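Local coordinates for trehalose monomycolate exporter MmpL3 (Mycobacterium tuberculosis, PDB 7NVH), which probably exports trehalose monomycolate across the mycobacterial inner membrane, as an RND-superfamily transporter that supplies mycolic acids for the cell envelope, at residues A[212-224]-A[237-250]. Numbering follows the deposited sequence.
Sequences VGGLCIAGALGIM and AQPVVSLIGLGIAI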
loop_
_atom_site.group_PDB
_atom_site.type_symbol
_atom_site.label_atom_id
_atom_site.label_comp_id
_atom_site.label_asym_id
_atom_site.label_seq_id
_atom_site.Cartn_x
_atom_site.Cartn_y
_atom_site.Cartn_z
ATOM N N VAL A 212 -21.302 6.860 -7.546
ATOM C CA VAL A 212 -20.076 7.630 -7.735
ATOM C C VAL A 212 -18.858 6.793 -7.371
ATOM O O VAL A 212 -17.842 6.817 -8.073
ATOM C CB VAL A 212 -20.133 8.934 -6.920
ATOM C CG1 VAL A 212 -18.797 9.652 -6.972
ATOM C CG2 VAL A 212 -21.238 9.832 -7.445
ATOM N N GLY A 213 -18.939 6.038 -6.275
ATOM C CA GLY A 213 -17.826 5.181 -5.900
ATOM C C GLY A 213 -17.542 4.102 -6.926
ATOM O O GLY A 213 -16.385 3.829 -7.251
ATOM N N GLY A 214 -18.595 3.472 -7.450
ATOM C CA GLY A 214 -18.400 2.454 -8.468
ATOM C C GLY A 214 -17.807 3.018 -9.745
ATOM O O GLY A 214 -16.912 2.417 -10.344
ATOM N N LEU A 215 -18.289 4.187 -10.169
ATOM C CA LEU A 215 -17.712 4.836 -11.340
ATOM C C LEU A 215 -16.254 5.198 -11.098
ATOM O O LEU A 215 -15.417 5.076 -12.000
ATOM C CB LEU A 215 -18.523 6.078 -11.700
ATOM C CG LEU A 215 -19.869 5.840 -12.382
ATOM C CD1 LEU A 215 -20.531 7.164 -12.711
ATOM C CD2 LEU A 215 -19.695 5.000 -13.633
ATOM N N CYS A 216 -15.932 5.647 -9.884
ATOM C CA CYS A 216 -14.555 5.997 -9.561
ATOM C C CYS A 216 -13.647 4.780 -9.628
ATOM O O CYS A 216 -12.551 4.843 -10.191
ATOM C CB CYS A 216 -14.487 6.640 -8.177
ATOM S SG CYS A 216 -12.810 6.964 -7.600
ATOM N N ILE A 217 -14.084 3.653 -9.058
ATOM C CA ILE A 217 -13.232 2.468 -9.085
ATOM C C ILE A 217 -13.160 1.852 -10.475
ATOM O O ILE A 217 -12.173 1.182 -10.791
ATOM C CB ILE A 217 -13.673 1.415 -8.049
ATOM C CG1 ILE A 217 -14.889 0.628 -8.542
ATOM C CG2 ILE A 217 -13.910 2.053 -6.693
ATOM C CD1 ILE A 217 -15.374 -0.418 -7.562
ATOM N N ALA A 218 -14.173 2.050 -11.320
ATOM C CA ALA A 218 -14.051 1.589 -12.699
ATOM C C ALA A 218 -13.071 2.446 -13.490
ATOM O O ALA A 218 -12.165 1.919 -14.150
ATOM C CB ALA A 218 -15.421 1.584 -13.376
ATOM N N GLY A 219 -13.223 3.768 -13.419
ATOM C CA GLY A 219 -12.335 4.650 -14.148
ATOM C C GLY A 219 -10.906 4.634 -13.653
ATOM O O GLY A 219 -9.976 4.774 -14.451
ATOM N N ALA A 220 -10.701 4.471 -12.346
ATOM C CA ALA A 220 -9.344 4.394 -11.820
ATOM C C ALA A 220 -8.651 3.118 -12.270
ATOM O O ALA A 220 -7.456 3.133 -12.580
ATOM C CB ALA A 220 -9.367 4.489 -10.296
ATOM N N LEU A 221 -9.381 2.002 -12.312
ATOM C CA LEU A 221 -8.807 0.776 -12.853
ATOM C C LEU A 221 -8.487 0.933 -14.332
ATOM O O LEU A 221 -7.455 0.444 -14.805
ATOM C CB LEU A 221 -9.756 -0.400 -12.629
ATOM C CG LEU A 221 -9.833 -0.922 -11.194
ATOM C CD1 LEU A 221 -10.618 -2.219 -11.136
ATOM C CD2 LEU A 221 -8.442 -1.108 -10.617
ATOM N N GLY A 222 -9.354 1.618 -15.078
ATOM C CA GLY A 222 -9.041 1.900 -16.470
ATOM C C GLY A 222 -7.789 2.743 -16.630
ATOM O O GLY A 222 -6.950 2.471 -17.493
ATOM N N ILE A 223 -7.643 3.772 -15.795
ATOM C CA ILE A 223 -6.459 4.625 -15.853
ATOM C C ILE A 223 -5.209 3.827 -15.505
ATOM O O ILE A 223 -4.163 3.978 -16.144
ATOM C CB ILE A 223 -6.628 5.843 -14.927
ATOM C CG1 ILE A 223 -7.567 6.868 -15.559
ATOM C CG2 ILE A 223 -5.287 6.484 -14.633
ATOM C CD1 ILE A 223 -8.118 7.872 -14.576
ATOM N N MET A 224 -5.293 2.976 -14.480
ATOM C CA MET A 224 -4.144 2.158 -14.104
ATOM C C MET A 224 -3.764 1.195 -15.219
ATOM O O MET A 224 -2.576 0.983 -15.487
ATOM C CB MET A 224 -4.434 1.399 -12.813
ATOM C CG MET A 224 -4.443 2.279 -11.585
ATOM S SD MET A 224 -3.047 3.414 -11.581
ATOM C CE MET A 224 -1.705 2.300 -11.182
ATOM N N ALA A 237 -1.623 -2.060 -6.585
ATOM C CA ALA A 237 -2.310 -0.910 -7.158
ATOM C C ALA A 237 -3.819 -1.036 -7.003
ATOM O O ALA A 237 -4.494 -0.064 -6.648
ATOM C CB ALA A 237 -1.932 -0.750 -8.629
ATOM N N GLN A 238 -4.367 -2.226 -7.242
ATOM C CA GLN A 238 -5.820 -2.372 -7.249
ATOM C C GLN A 238 -6.454 -2.418 -5.858
ATOM O O GLN A 238 -7.558 -1.867 -5.701
ATOM C CB GLN A 238 -6.208 -3.575 -8.120
ATOM C CG GLN A 238 -5.462 -4.867 -7.861
ATOM C CD GLN A 238 -5.746 -5.918 -8.913
ATOM O OE1 GLN A 238 -6.569 -5.714 -9.804
ATOM N NE2 GLN A 238 -5.057 -7.048 -8.819
ATOM N N PRO A 239 -5.861 -3.039 -4.825
ATOM C CA PRO A 239 -6.468 -2.899 -3.490
ATOM C C PRO A 239 -6.513 -1.462 -3.008
ATOM O O PRO A 239 -7.492 -1.048 -2.372
ATOM C CB PRO A 239 -5.565 -3.765 -2.601
ATOM C CG PRO A 239 -4.934 -4.714 -3.525
ATOM C CD PRO A 239 -4.691 -3.930 -4.769
ATOM N N VAL A 240 -5.475 -0.682 -3.303
ATOM C CA VAL A 240 -5.469 0.723 -2.914
ATOM C C VAL A 240 -6.490 1.506 -3.728
ATOM O O VAL A 240 -7.135 2.427 -3.215
ATOM C CB VAL A 240 -4.051 1.301 -3.046
ATOM C CG1 VAL A 240 -4.067 2.808 -2.892
ATOM C CG2 VAL A 240 -3.157 0.680 -1.991
ATOM N N VAL A 241 -6.657 1.157 -5.005
ATOM C CA VAL A 241 -7.719 1.774 -5.794
ATOM C C VAL A 241 -9.078 1.488 -5.171
ATOM O O VAL A 241 -9.930 2.374 -5.088
ATOM C CB VAL A 241 -7.654 1.307 -7.259
ATOM C CG1 VAL A 241 -8.896 1.745 -8.001
ATOM C CG2 VAL A 241 -6.443 1.904 -7.939
ATOM N N SER A 242 -9.299 0.256 -4.709
ATOM C CA SER A 242 -10.562 -0.060 -4.045
ATOM C C SER A 242 -10.737 0.766 -2.775
ATOM O O SER A 242 -11.792 1.379 -2.558
ATOM C CB SER A 242 -10.631 -1.552 -3.731
ATOM O OG SER A 242 -10.567 -2.324 -4.917
ATOM N N LEU A 243 -9.701 0.805 -1.931
ATOM C CA LEU A 243 -9.758 1.602 -0.707
ATOM C C LEU A 243 -10.133 3.045 -1.005
ATOM O O LEU A 243 -11.078 3.585 -0.423
ATOM C CB LEU A 243 -8.415 1.561 0.022
ATOM C CG LEU A 243 -7.899 0.260 0.621
ATOM C CD1 LEU A 243 -6.495 0.458 1.159
ATOM C CD2 LEU A 243 -8.822 -0.147 1.742
ATOM N N ILE A 244 -9.411 3.680 -1.930
ATOM C CA ILE A 244 -9.551 5.118 -2.143
ATOM C C ILE A 244 -10.691 5.454 -3.091
ATOM O O ILE A 244 -11.045 6.631 -3.232
ATOM C CB ILE A 244 -8.195 5.667 -2.634
ATOM C CG1 ILE A 244 -7.067 5.229 -1.698
ATOM C CG2 ILE A 244 -8.185 7.162 -2.599
ATOM C CD1 ILE A 244 -7.372 5.405 -0.223
ATOM N N GLY A 245 -11.298 4.462 -3.730
ATOM C CA GLY A 245 -12.436 4.723 -4.579
ATOM C C GLY A 245 -13.736 4.285 -3.947
ATOM O O GLY A 245 -14.807 4.471 -4.530
ATOM N N LEU A 246 -13.662 3.674 -2.766
ATOM C CA LEU A 246 -14.877 3.408 -2.012
ATOM C C LEU A 246 -14.891 4.005 -0.616
ATOM O O LEU A 246 -15.933 3.962 0.039
ATOM C CB LEU A 246 -15.130 1.900 -1.921
ATOM C CG LEU A 246 -15.303 1.265 -3.299
ATOM C CD1 LEU A 246 -14.938 -0.190 -3.269
ATOM C CD2 LEU A 246 -16.732 1.445 -3.784
ATOM N N GLY A 247 -13.781 4.556 -0.135
ATOM C CA GLY A 247 -13.854 5.305 1.100
ATOM C C GLY A 247 -14.040 6.786 0.861
ATOM O O GLY A 247 -15.055 7.363 1.257
ATOM N N ILE A 248 -13.111 7.408 0.134
ATOM C CA ILE A 248 -13.219 8.852 -0.025
ATOM C C ILE A 248 -14.105 9.204 -1.210
ATOM O O ILE A 248 -14.749 10.257 -1.210
ATOM C CB ILE A 248 -11.838 9.507 -0.158
ATOM C CG1 ILE A 248 -11.233 9.196 -1.517
ATOM C CG2 ILE A 248 -10.917 9.019 0.942
ATOM C CD1 ILE A 248 -10.112 10.096 -1.875
ATOM N N ALA A 249 -14.166 8.349 -2.231
ATOM C CA ALA A 249 -15.110 8.584 -3.314
ATOM C C ALA A 249 -16.547 8.490 -2.830
ATOM O O ALA A 249 -17.444 9.040 -3.477
ATOM C CB ALA A 249 -14.875 7.595 -4.452
ATOM N N ILE A 250 -16.781 7.806 -1.716
ATOM C CA ILE A 250 -18.105 7.780 -1.119
ATOM C C ILE A 250 -18.262 8.876 -0.068
ATOM O O ILE A 250 -19.364 9.399 0.111
ATOM C CB ILE A 250 -18.393 6.386 -0.536
ATOM C CG1 ILE A 250 -18.456 5.357 -1.664
ATOM C CG2 ILE A 250 -19.702 6.376 0.225
ATOM C CD1 ILE A 250 -19.037 4.027 -1.252
#
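Gln-238 O is held twice by Ser-242, while the CB of Gln-238 meets Leu-221 CD2 on the facing helix. Ser-242 N bonds to this oxygen at 2.9 Å and Ser-242 OG at 3.1 Å, from opposite faces of the carbonyl plane. The two segments form an antiparallel helix pair in the transmembrane part of an RND-type transporter. Segment 212-224, part of helix 203-227, runs at 149° to helix 237-246, and the axes of these segments come within 8.5 Å. The contact between them is apolar. Val-241 is a knob in a hole made by Ile-217, Ala-220, Leu-221 and Met-224. Its CG1 lies anti to the backbone N (chi1 170°) and meets Ala-220 CB at 3.6 Å and Leu-221 CD2. Its CG2 faces Met-224 CG. The Met-224 chain bends at chi2 and chi3, and its CE lies against Ala-237 CB. The backbones draw closer toward the other end, where Gly-213 and Gly-245 have no side chains to hold them apart. There the CA atoms of Ile-217 and Gly-245 are 5.1 Å apart. Ile-217 CG2 lies over the Gly-245 carbonyl and touches Leu-246 CG at 3.8 Å. Helices 176-200, 305-336, 671-689 and 694-726 pack around segment 237-250; Leu-246 touches Met-184, and Ser-242 touches Phe-688. Cys-216 SG touches both Gly-245 CA and Ala-249 CB, at 3.8 Å each.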